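Local atomic coordinates of probable branched-chain-amino-acid aminotransferase (Thermotoga maritima MSB8, PDB entry 3CSW), a protein that probably catalyses pyridoxal-phosphate-dependent transfer of the amino group of leucine, isoleucine or valine to 2-oxoglutarate in branched-chain amino acid metabolism. Residues Gly202-Asn207 with Glu269-Phe274; Tyr101-Pro104 with Val109-Val112; Arg157-Cys162 with Glu176-Asn181; Leu237-Thr240 with Val244-Val247. All coordinates share one frame; numbering follows the deposited sequence.

Contact 1: residues Gly202-Asn207 with Glu269-Phe274; sequences GITREN and ENFEPF. With PLP (pyridoxal-5'-phosphate), chain E.
Phe271 reaches from helix 262-276 to the first turns of helix 203-214, where the end of its ring meets Thr204 and Asn207. Its CG lies opposite the backbone N (chi1 -179°), which carries the ring out across the gap between the helices. The short helical segments are nearly perpendicular, with an angle of 100° between their directions and axes 11.8 Å apart, so a large aromatic residue suits a gap this wide. Phe271 CZ touches Thr204 CG2 at 3.6 Å, the two side chains crossing at about a right angle, while Phe271 CE1 lies 4.1 Å from Asn207 CB. One turn on, the Phe274 ring approaches the backbone of Asn207 rather than its side chain: Phe274 CE2 is 3.7 Å from Asn207 O. Asn207 meets these rings mainly through its CB and backbone O. Its amide is occupied, with ND2 making a weak bond to Ile203 O in the preceding turn and OD1 hydrogen-bonded to Asn281 ND2.

Thr204 works on both fronts. While its methyl packs on Phe271, its hydroxyl OG1 donates to O2P of the cofactor phosphate at 2.7 Å, and its backbone N binds the same oxygen at 3.0 Å. Ile203 N donates to O1P at 2.9 Å. Gly202, at the N-cap, has no side chain to crowd the phosphate ester. The contact across the helices is thus largely apolar, and the polar work faces the cofactor: the first-turn N-H groups, which lack a preceding carbonyl, and probably the helix dipole receive the phosphate charge, while Phe271 packs against the methyl of the threonine that binds it.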
# COMPACT_ATOMS: atom_id res chain seq x y z
N GLY A 202 0.29 4.81 -24.01
CA GLY A 202 0.56 5.82 -25.00
C GLY A 202 0.69 5.26 -26.41
O GLY A 202 1.25 4.16 -26.61
N ILE A 203 0.15 6.00 -27.36
CA ILE A 203 0.22 5.67 -28.78
C ILE A 203 1.65 5.78 -29.36
O ILE A 203 2.01 5.00 -30.24
CB ILE A 203 -0.80 6.51 -29.60
CG1 ILE A 203 -2.21 6.09 -29.17
CG2 ILE A 203 -0.52 6.40 -31.14
CD1 ILE A 203 -3.33 6.94 -29.67
N THR A 204 2.45 6.73 -28.86
CA THR A 204 3.88 6.83 -29.26
C THR A 204 4.67 5.64 -28.73
O THR A 204 5.46 5.03 -29.44
CB THR A 204 4.56 8.14 -28.77
OG1 THR A 204 3.65 9.24 -28.91
CG2 THR A 204 5.87 8.43 -29.55
N ARG A 205 4.44 5.32 -27.46
CA ARG A 205 5.01 4.12 -26.83
C ARG A 205 4.77 2.85 -27.66
O ARG A 205 5.67 2.10 -27.92
CB ARG A 205 4.40 3.99 -25.43
CG ARG A 205 4.68 2.70 -24.67
CD ARG A 205 3.75 2.55 -23.49
NE ARG A 205 4.11 1.39 -22.69
CZ ARG A 205 3.68 0.16 -22.93
NH1 ARG A 205 2.86 -0.09 -23.95
NH2 ARG A 205 4.07 -0.83 -22.14
N GLU A 206 3.53 2.61 -28.02
CA GLU A 206 3.12 1.46 -28.79
C GLU A 206 3.91 1.38 -30.10
O GLU A 206 4.45 0.32 -30.42
CB GLU A 206 1.61 1.59 -29.04
CG GLU A 206 0.90 0.60 -29.94
CD GLU A 206 -0.49 1.18 -30.34
OE1 GLU A 206 -1.39 1.34 -29.47
OE2 GLU A 206 -0.65 1.54 -31.52
N ASN A 207 3.97 2.49 -30.83
CA ASN A 207 4.71 2.59 -32.09
C ASN A 207 6.20 2.35 -31.94
O ASN A 207 6.81 1.72 -32.82
CB ASN A 207 4.47 3.94 -32.76
CG ASN A 207 3.18 3.96 -33.57
OD1 ASN A 207 3.04 3.22 -34.55
ND2 ASN A 207 2.26 4.82 -33.19
N GLU A 269 15.70 8.42 -35.34
CA GLU A 269 15.86 8.69 -36.76
C GLU A 269 14.87 7.86 -37.60
O GLU A 269 14.37 8.34 -38.61
CB GLU A 269 17.32 8.54 -37.21
CG GLU A 269 17.90 7.13 -37.20
CD GLU A 269 19.45 7.10 -37.36
OE1 GLU A 269 20.11 8.10 -36.99
OE2 GLU A 269 19.99 6.05 -37.82
N ASN A 270 14.55 6.65 -37.14
CA ASN A 270 13.62 5.76 -37.85
C ASN A 270 12.15 5.94 -37.51
O ASN A 270 11.29 5.37 -38.19
CB ASN A 270 14.04 4.31 -37.61
CG ASN A 270 15.30 3.93 -38.40
OD1 ASN A 270 15.23 3.79 -39.60
ND2 ASN A 270 16.44 3.78 -37.72
N PHE A 271 11.85 6.72 -36.47
CA PHE A 271 10.48 6.87 -35.96
C PHE A 271 9.49 7.38 -37.01
O PHE A 271 8.52 6.70 -37.35
CB PHE A 271 10.43 7.77 -34.70
CG PHE A 271 9.06 7.92 -34.12
CD1 PHE A 271 8.50 6.91 -33.34
CD2 PHE A 271 8.29 9.03 -34.39
CE1 PHE A 271 7.23 7.03 -32.83
CE2 PHE A 271 7.00 9.15 -33.88
CZ PHE A 271 6.47 8.16 -33.10
N GLU A 272 9.75 8.57 -37.54
CA GLU A 272 8.83 9.20 -38.48
C GLU A 272 8.59 8.38 -39.77
O GLU A 272 7.43 8.17 -40.15
CB GLU A 272 9.26 10.64 -38.78
CG GLU A 272 8.20 11.45 -39.52
CD GLU A 272 8.50 12.95 -39.56
OE1 GLU A 272 8.94 13.50 -38.53
OE2 GLU A 272 8.25 13.57 -40.62
N PRO A 273 9.66 7.94 -40.46
CA PRO A 273 9.41 7.07 -41.61
C PRO A 273 8.64 5.80 -41.27
O PRO A 273 7.80 5.38 -42.05
CB PRO A 273 10.82 6.75 -42.15
CG PRO A 273 11.75 7.17 -41.13
CD PRO A 273 11.09 8.24 -40.32
N PHE A 274 8.91 5.19 -40.12
CA PHE A 274 8.19 3.98 -39.72
C PHE A 274 6.69 4.26 -39.47
O PHE A 274 5.83 3.55 -39.97
CB PHE A 274 8.83 3.37 -38.47
CG PHE A 274 8.11 2.16 -37.93
CD1 PHE A 274 8.38 0.89 -38.44
CD2 PHE A 274 7.16 2.29 -36.91
CE1 PHE A 274 7.70 -0.24 -37.93
CE2 PHE A 274 6.47 1.18 -36.42
CZ PHE A 274 6.76 -0.09 -36.92
N1 PLP E . 1.42 9.51 -19.98
C2 PLP E . 0.52 10.51 -19.62
C2A PLP E . 0.22 10.68 -18.16
C3 PLP E . -0.07 11.32 -20.61
O3 PLP E . -0.89 12.37 -20.27
C4 PLP E . 0.26 11.10 -21.97
C4A PLP E . -0.30 11.99 -23.05
O4A PLP E . 0.24 13.09 -23.29
C5 PLP E . 1.18 10.09 -22.31
C6 PLP E . 1.74 9.30 -21.31
C5A PLP E . 1.73 9.97 -23.71
O4P PLP E . 0.83 9.24 -24.54
P PLP E . 0.79 9.43 -26.16
O1P PLP E . -0.48 8.75 -26.72
O2P PLP E . 2.01 8.78 -26.76
O3P PLP E . 0.78 10.93 -26.40

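Contact 2: residues Tyr101-Pro104 with Val109-Val112; sequences YLFP and VLFV
Tyr101 and Leu110 face each other as an antiparallel hydrogen-bonded pair, and the densest packing gathers around them. Tyr101 N donates to Leu110 O at 2.9 Å, and Leu110 N returns a bond of 2.9 Å to Tyr101 O; both run nearly straight, in the carbonyl plane. On the same face of the sheet the two side chains lie side by side, pointing the same way, with Tyr101 CD2 3.9 Å from Leu110 CD2. Val112 adds CG2 at the edge of the tyrosine ring, 4.0 Å from CE2, and just past the end of strand 96-102, Phe103 brings the edge of its ring to Leu110, CE2 to CB at 3.8 Å. These broad apolar groups suit a face that is covered by the second subunit: its Leu38 packs on Tyr101 and Phe103, its Phe34 on Leu110, and its Glu35 takes the hydrogen bond of Tyr101 OH.

The other face is sparser between the strands. There, the non-hydrogen-bonded pair Leu102 and Val109 meets through a single branch from each, Leu102 CD1 on Val109 CG2 at 3.7 Å; the beta-branched valine suits the extended strand. Looser still is the turn end, where the chain leaves the strand after Leu102 and Pro104 is partly exposed and poorly ordered. This is a beta hairpin, strands 96-102 and 109-115, inside a six-stranded antiparallel sheet with one face turned to a partner subunit.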
# COMPACT_ATOMS: atom_id res chain seq x y z
N TYR A 101 -11.71 17.60 -26.41
CA TYR A 101 -12.33 17.48 -25.10
C TYR A 101 -13.75 16.97 -25.22
O TYR A 101 -14.51 17.48 -26.04
CB TYR A 101 -12.37 18.83 -24.40
CG TYR A 101 -11.02 19.47 -24.14
CD1 TYR A 101 -10.25 19.10 -23.05
CD2 TYR A 101 -10.55 20.50 -24.94
CE1 TYR A 101 -9.03 19.73 -22.79
CE2 TYR A 101 -9.34 21.12 -24.70
CZ TYR A 101 -8.59 20.73 -23.62
OH TYR A 101 -7.40 21.36 -23.39
N LEU A 102 -14.10 16.00 -24.40
CA LEU A 102 -15.46 15.48 -24.37
C LEU A 102 -16.05 15.85 -23.01
O LEU A 102 -15.47 15.57 -21.96
CB LEU A 102 -15.43 13.98 -24.61
CG LEU A 102 -16.76 13.22 -24.57
CD1 LEU A 102 -17.69 13.66 -25.70
CD2 LEU A 102 -16.46 11.72 -24.63
N PHE A 103 -17.21 16.51 -23.03
CA PHE A 103 -17.80 17.08 -21.82
C PHE A 103 -18.86 16.23 -21.17
O PHE A 103 -19.66 15.57 -21.86
CB PHE A 103 -18.31 18.51 -22.06
CG PHE A 103 -17.20 19.49 -22.27
CD1 PHE A 103 -16.43 19.92 -21.20
CD2 PHE A 103 -16.88 19.94 -23.54
CE1 PHE A 103 -15.38 20.79 -21.40
CE2 PHE A 103 -15.84 20.81 -23.74
CZ PHE A 103 -15.09 21.23 -22.67
N PRO A 104 -18.89 16.28 -19.82
CA PRO A 104 -19.69 15.41 -18.94
C PRO A 104 -21.18 15.61 -19.12
O PRO A 104 -21.66 16.75 -19.15
CB PRO A 104 -19.28 15.83 -17.52
CG PRO A 104 -18.62 17.17 -17.65
CD PRO A 104 -18.11 17.28 -19.04
N VAL A 109 -18.46 18.06 -27.79
CA VAL A 109 -17.03 17.91 -28.14
C VAL A 109 -16.42 19.27 -28.52
O VAL A 109 -17.06 20.07 -29.20
CB VAL A 109 -16.82 16.88 -29.28
CG1 VAL A 109 -15.34 16.71 -29.63
CG2 VAL A 109 -17.41 15.52 -28.89
N LEU A 110 -15.20 19.52 -28.05
CA LEU A 110 -14.47 20.74 -28.39
C LEU A 110 -13.11 20.36 -28.94
O LEU A 110 -12.37 19.63 -28.30
CB LEU A 110 -14.28 21.63 -27.16
CG LEU A 110 -13.33 22.84 -27.24
CD1 LEU A 110 -13.90 23.91 -28.13
CD2 LEU A 110 -13.07 23.37 -25.84
N PHE A 111 -12.79 20.88 -30.13
CA PHE A 111 -11.47 20.66 -30.74
C PHE A 111 -10.72 21.98 -30.66
O PHE A 111 -11.31 23.03 -30.88
CB PHE A 111 -11.59 20.28 -32.21
CG PHE A 111 -12.32 18.98 -32.48
CD1 PHE A 111 -13.71 18.90 -32.40
CD2 PHE A 111 -11.62 17.86 -32.93
CE1 PHE A 111 -14.39 17.72 -32.72
CE2 PHE A 111 -12.30 16.67 -33.25
CZ PHE A 111 -13.68 16.61 -33.14
N VAL A 112 -9.43 21.92 -30.33
CA VAL A 112 -8.59 23.11 -30.29
C VAL A 112 -7.39 22.84 -31.21
O VAL A 112 -6.68 21.86 -31.01
CB VAL A 112 -8.10 23.47 -28.85
CG1 VAL A 112 -7.37 24.81 -28.85
CG2 VAL A 112 -9.25 23.50 -27.87

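Contact 3: residues Arg157-Cys162 with Glu176-Asn181; sequences REIVDC and EGSFSN. With PLP (pyridoxal-5'-phosphate), chain E.
Ser178 OG is held by a hydrogen bond to Asp164 OD1 and is also met by the methyl end of Ile159, whose CD1 lies 3.4 Å away. The setting is the cofactor-binding loop of a class-IV aminotransferase, the fold-type IV family of pyridoxal-phosphate enzymes: residues 176-181 leave strand 174-177 and curve past the pyridine ring, while residues 157-162 form a loop on the outer side. Ile159 alone spans the gap. Its CD1 also reaches Phe179, coming in at the ring edge, in plane, 3.8 Å from CE2. The longer CG1-CD1 branch of isoleucine suits this task, because the backbones stay 9.0 Å apart between the CA atoms of Ile159 and Ser178. In Phe179 a first torsion of 63° sets CG between the backbone N and the carbonyl carbon and so places the ring edge at Ile159 CD1.

The contact is small and partly buried, but the 176-181 segment behind it is richly polar. Glu176 sends an extended chain to the cofactor, and its second carboxylate oxygen, OE2, is held by Arg134 NE and Leu200 N, which positions the group. A carboxylate facing the pyridine nitrogen is consistent with its being protonated, which would make the ring a better electron sink. The bond itself runs from N1 of the cofactor to Glu176 OE1 at 2.8 Å, bent to 137° at the hydrogen.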
# COMPACT_ATOMS: atom_id res chain seq x y z
N ARG A 157 2.59 20.73 -12.44
CA ARG A 157 2.95 21.98 -11.77
C ARG A 157 4.37 21.97 -11.20
O ARG A 157 4.87 23.01 -10.78
CB ARG A 157 1.94 22.32 -10.67
CG ARG A 157 0.55 22.65 -11.22
CD ARG A 157 -0.44 22.95 -10.11
NE ARG A 157 -0.18 24.22 -9.43
CZ ARG A 157 -0.59 25.41 -9.85
NH1 ARG A 157 -1.30 25.53 -10.96
NH2 ARG A 157 -0.29 26.49 -9.15
N GLU A 158 4.99 20.80 -11.17
CA GLU A 158 6.39 20.63 -10.74
C GLU A 158 7.40 20.83 -11.86
O GLU A 158 8.59 20.85 -11.60
CB GLU A 158 6.60 19.23 -10.17
CG GLU A 158 5.83 18.94 -8.90
CD GLU A 158 6.11 17.53 -8.37
OE1 GLU A 158 6.51 16.66 -9.16
OE2 GLU A 158 5.91 17.29 -7.17
N ILE A 159 6.96 20.96 -13.10
CA ILE A 159 7.89 21.08 -14.21
C ILE A 159 8.39 22.53 -14.24
O ILE A 159 7.71 23.39 -14.79
CB ILE A 159 7.27 20.68 -15.57
CG1 ILE A 159 6.67 19.27 -15.51
CG2 ILE A 159 8.32 20.80 -16.65
CD1 ILE A 159 5.69 18.98 -16.67
N VAL A 160 9.55 22.78 -13.63
CA VAL A 160 10.14 24.12 -13.56
C VAL A 160 11.50 24.14 -14.27
O VAL A 160 11.64 24.80 -15.31
CB VAL A 160 10.25 24.67 -12.10
CG1 VAL A 160 10.67 26.11 -12.13
CG2 VAL A 160 8.92 24.58 -11.40
N ASP A 161 12.51 23.48 -13.74
CA ASP A 161 13.79 23.42 -14.47
C ASP A 161 14.04 22.02 -15.02
O ASP A 161 15.11 21.44 -14.84
CB ASP A 161 14.98 23.98 -13.70
CG ASP A 161 15.15 23.39 -12.33
OD1 ASP A 161 14.26 22.59 -11.89
OD2 ASP A 161 16.18 23.76 -11.69
N CYS A 162 13.03 21.51 -15.70
CA CYS A 162 13.13 20.24 -16.39
C CYS A 162 12.07 20.18 -17.48
O CYS A 162 11.23 21.07 -17.61
CB CYS A 162 13.04 19.06 -15.39
SG CYS A 162 11.51 18.96 -14.48
N GLU A 176 5.45 6.57 -15.38
CA GLU A 176 5.58 7.37 -16.56
C GLU A 176 5.83 8.83 -16.22
O GLU A 176 5.75 9.21 -15.07
CB GLU A 176 4.29 7.25 -17.39
CG GLU A 176 3.03 7.72 -16.67
CD GLU A 176 1.76 7.10 -17.23
OE1 GLU A 176 1.51 7.21 -18.44
OE2 GLU A 176 0.99 6.51 -16.44
N GLY A 177 6.10 9.65 -17.23
CA GLY A 177 6.15 11.09 -17.05
C GLY A 177 4.74 11.66 -16.95
O GLY A 177 3.77 10.97 -17.26
N SER A 178 4.63 12.94 -16.54
CA SER A 178 3.33 13.65 -16.45
C SER A 178 2.59 13.79 -17.80
O SER A 178 1.37 13.97 -17.84
CB SER A 178 3.48 15.01 -15.74
OG SER A 178 4.07 16.02 -16.57
N PHE A 179 3.33 13.71 -18.91
CA PHE A 179 2.74 13.82 -20.25
C PHE A 179 3.44 12.90 -21.28
O PHE A 179 3.23 13.07 -22.49
CB PHE A 179 2.74 15.28 -20.75
CG PHE A 179 4.13 15.91 -20.93
CD1 PHE A 179 4.85 15.74 -22.13
CD2 PHE A 179 4.69 16.72 -19.94
CE1 PHE A 179 6.10 16.32 -22.29
CE2 PHE A 179 5.95 17.31 -20.10
CZ PHE A 179 6.66 17.10 -21.29
N SER A 180 4.22 11.92 -20.82
CA SER A 180 4.99 11.04 -21.68
C SER A 180 5.15 9.66 -21.07
O SER A 180 4.94 9.51 -19.90
CB SER A 180 6.40 11.63 -21.90
OG SER A 180 7.10 11.84 -20.66
N ASN A 181 5.53 8.67 -21.87
CA ASN A 181 5.97 7.38 -21.36
C ASN A 181 7.51 7.31 -21.31
O ASN A 181 8.21 8.09 -21.97
CB ASN A 181 5.41 6.22 -22.18
CG ASN A 181 3.91 6.05 -22.02
OD1 ASN A 181 3.14 6.36 -22.94
ND2 ASN A 181 3.47 5.55 -20.86
N1 PLP E . 1.42 9.51 -19.98
C2 PLP E . 0.52 10.51 -19.62
C2A PLP E . 0.22 10.68 -18.16
C3 PLP E . -0.07 11.32 -20.61
O3 PLP E . -0.89 12.37 -20.27
C4 PLP E . 0.26 11.10 -21.97
C4A PLP E . -0.30 11.99 -23.05
O4A PLP E . 0.24 13.09 -23.29
C5 PLP E . 1.18 10.09 -22.31
C6 PLP E . 1.74 9.30 -21.31
C5A PLP E . 1.73 9.97 -23.71
O4P PLP E . 0.83 9.24 -24.54
P PLP E . 0.79 9.43 -26.16
O1P PLP E . -0.48 8.75 -26.72
O2P PLP E . 2.01 8.78 -26.76
O3P PLP E . 0.78 10.93 -26.40

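Contact 4: residues Leu237-Thr240 with Val244-Val247; sequences LTHT and VVPV. With PLP (pyridoxal-5'-phosphate), chain E.
Leu237 and Val245 pair across two antiparallel strands, each giving its N-H to the other's carbonyl oxygen at 2.8 Å (Leu237 N to Val245 O, Val245 N to Leu237 O). The donors stand about 20° off the carbonyl planes, and the strand directions make an angle of 155°, short of exactly antiparallel, signs of a twisted pair. A long CA-H...O contact, 3.6 Å from Val244 CA to Leu237 O, accompanies them.

On the face that holds Leu237 and Val245, the leucine inclines toward the next valine along: Leu237 CG touches Val247 CG2 at 3.8 Å, the side chains meeting at a slant. Val245 turns its CG2 instead to His239, 3.8 Å from the ring atom NE2. A first torsion of 62° brings the imidazole to this neighbour, which it meets obliquely. Its nitrogens have polar partners: NE2 is hydrogen-bonded to Tyr163 OH, and ND1 to an unidentified small molecule, probably from the crystallisation liquor. The ring also makes an edge-to-face stack with Phe179. Valines suit strand 243-247, since beta branching favours an extended backbone. On the opposite face, Thr238 and Val244 form the non-hydrogen-bonded pair, and both touch Val208 of helix 203-214.

Where the strand 234-239 ends, Thr240 turns to the cofactor. Its OG1 donates to phosphate O3P at 2.8 Å and its backbone N to the same oxygen at 3.1 Å. The whole is a tight beta hairpin, strands 234-239 and 243-247, whose connecting turn forms one wall of the pyridoxal-phosphate phosphate site.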
# COMPACT_ATOMS: atom_id res chain seq x y z
N LEU A 237 11.99 9.54 -23.48
CA LEU A 237 10.57 9.72 -23.31
C LEU A 237 9.86 9.62 -24.65
O LEU A 237 10.46 9.87 -25.70
CB LEU A 237 10.25 11.09 -22.71
CG LEU A 237 11.02 11.54 -21.47
CD1 LEU A 237 10.67 13.00 -21.13
CD2 LEU A 237 10.76 10.58 -20.30
N THR A 238 8.58 9.28 -24.62
CA THR A 238 7.76 9.27 -25.83
C THR A 238 6.44 10.01 -25.57
O THR A 238 5.78 9.77 -24.58
CB THR A 238 7.47 7.80 -26.31
OG1 THR A 238 6.68 7.10 -25.33
CG2 THR A 238 8.76 7.02 -26.54
N HIS A 239 6.06 10.90 -26.47
CA HIS A 239 4.75 11.54 -26.42
C HIS A 239 4.35 12.06 -27.81
O HIS A 239 5.19 12.25 -28.66
CB HIS A 239 4.68 12.65 -25.34
CG HIS A 239 5.63 13.79 -25.53
ND1 HIS A 239 5.22 15.02 -26.02
CD2 HIS A 239 6.95 13.90 -25.28
CE1 HIS A 239 6.26 15.84 -26.07
NE2 HIS A 239 7.32 15.19 -25.63
N THR A 240 3.06 12.29 -28.01
CA THR A 240 2.51 12.64 -29.31
C THR A 240 3.25 13.76 -30.06
O THR A 240 3.63 13.59 -31.24
CB THR A 240 0.98 13.00 -29.21
OG1 THR A 240 0.21 11.81 -29.01
CG2 THR A 240 0.51 13.66 -30.47
N VAL A 244 10.17 10.60 -30.11
CA VAL A 244 11.21 10.11 -29.17
C VAL A 244 12.03 11.29 -28.64
O VAL A 244 12.55 12.07 -29.42
CB VAL A 244 12.14 9.06 -29.82
CG1 VAL A 244 13.33 8.73 -28.89
CG2 VAL A 244 11.36 7.82 -30.19
N VAL A 245 12.13 11.41 -27.32
CA VAL A 245 12.82 12.51 -26.67
C VAL A 245 13.94 11.93 -25.79
O VAL A 245 13.67 11.32 -24.76
CB VAL A 245 11.84 13.40 -25.85
CG1 VAL A 245 12.57 14.58 -25.19
CG2 VAL A 245 10.70 13.93 -26.76
N PRO A 246 15.20 12.12 -26.20
CA PRO A 246 16.31 11.58 -25.42
C PRO A 246 16.48 12.30 -24.10
O PRO A 246 16.29 13.52 -24.05
CB PRO A 246 17.55 11.84 -26.31
CG PRO A 246 17.06 12.35 -27.56
CD PRO A 246 15.68 12.85 -27.38
N VAL A 247 16.82 11.56 -23.05
CA VAL A 247 17.05 12.14 -21.73
C VAL A 247 18.54 12.14 -21.47
O VAL A 247 19.17 11.08 -21.39
CB VAL A 247 16.31 11.38 -20.59
CG1 VAL A 247 16.73 11.92 -19.20
CG2 VAL A 247 14.75 11.44 -20.77
N1 PLP E . 1.42 9.51 -19.98
C2 PLP E . 0.52 10.51 -19.62
C2A PLP E . 0.22 10.68 -18.16
C3 PLP E . -0.07 11.32 -20.61
O3 PLP E . -0.89 12.37 -20.27
C4 PLP E . 0.26 11.10 -21.97
C4A PLP E . -0.30 11.99 -23.05
O4A PLP E . 0.24 13.09 -23.29
C5 PLP E . 1.18 10.09 -22.31
C6 PLP E . 1.74 9.30 -21.31
C5A PLP E . 1.73 9.97 -23.71
O4P PLP E . 0.83 9.24 -24.54
P PLP E . 0.79 9.43 -26.16
O1P PLP E . -0.48 8.75 -26.72
O2P PLP E . 2.01 8.78 -26.76
O3P PLP E . 0.78 10.93 -26.40

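Contacts 1, 3 and 4 surround the same cofactor: contact 3 supplies the partner of the pyridine nitrogen, while contacts 1 and 4 share the phosphate. Contacts 1 and 4 also touch, with centres 10 Å apart, and Asn181 O of contact 3 probably bonds Thr238 N of contact 4, joining neighbouring strands of one sheet. Contact 2 stands apart, its centre 24 to 26 Å from the others, in the six-stranded sheet at the subunit interface. Both hairpins, contacts 2 and 4, are buried and rest on backbone bonds; contact 1 is buried helix packing through aromatic rings, whereas contact 3, partly buried, depends on one isoleucine.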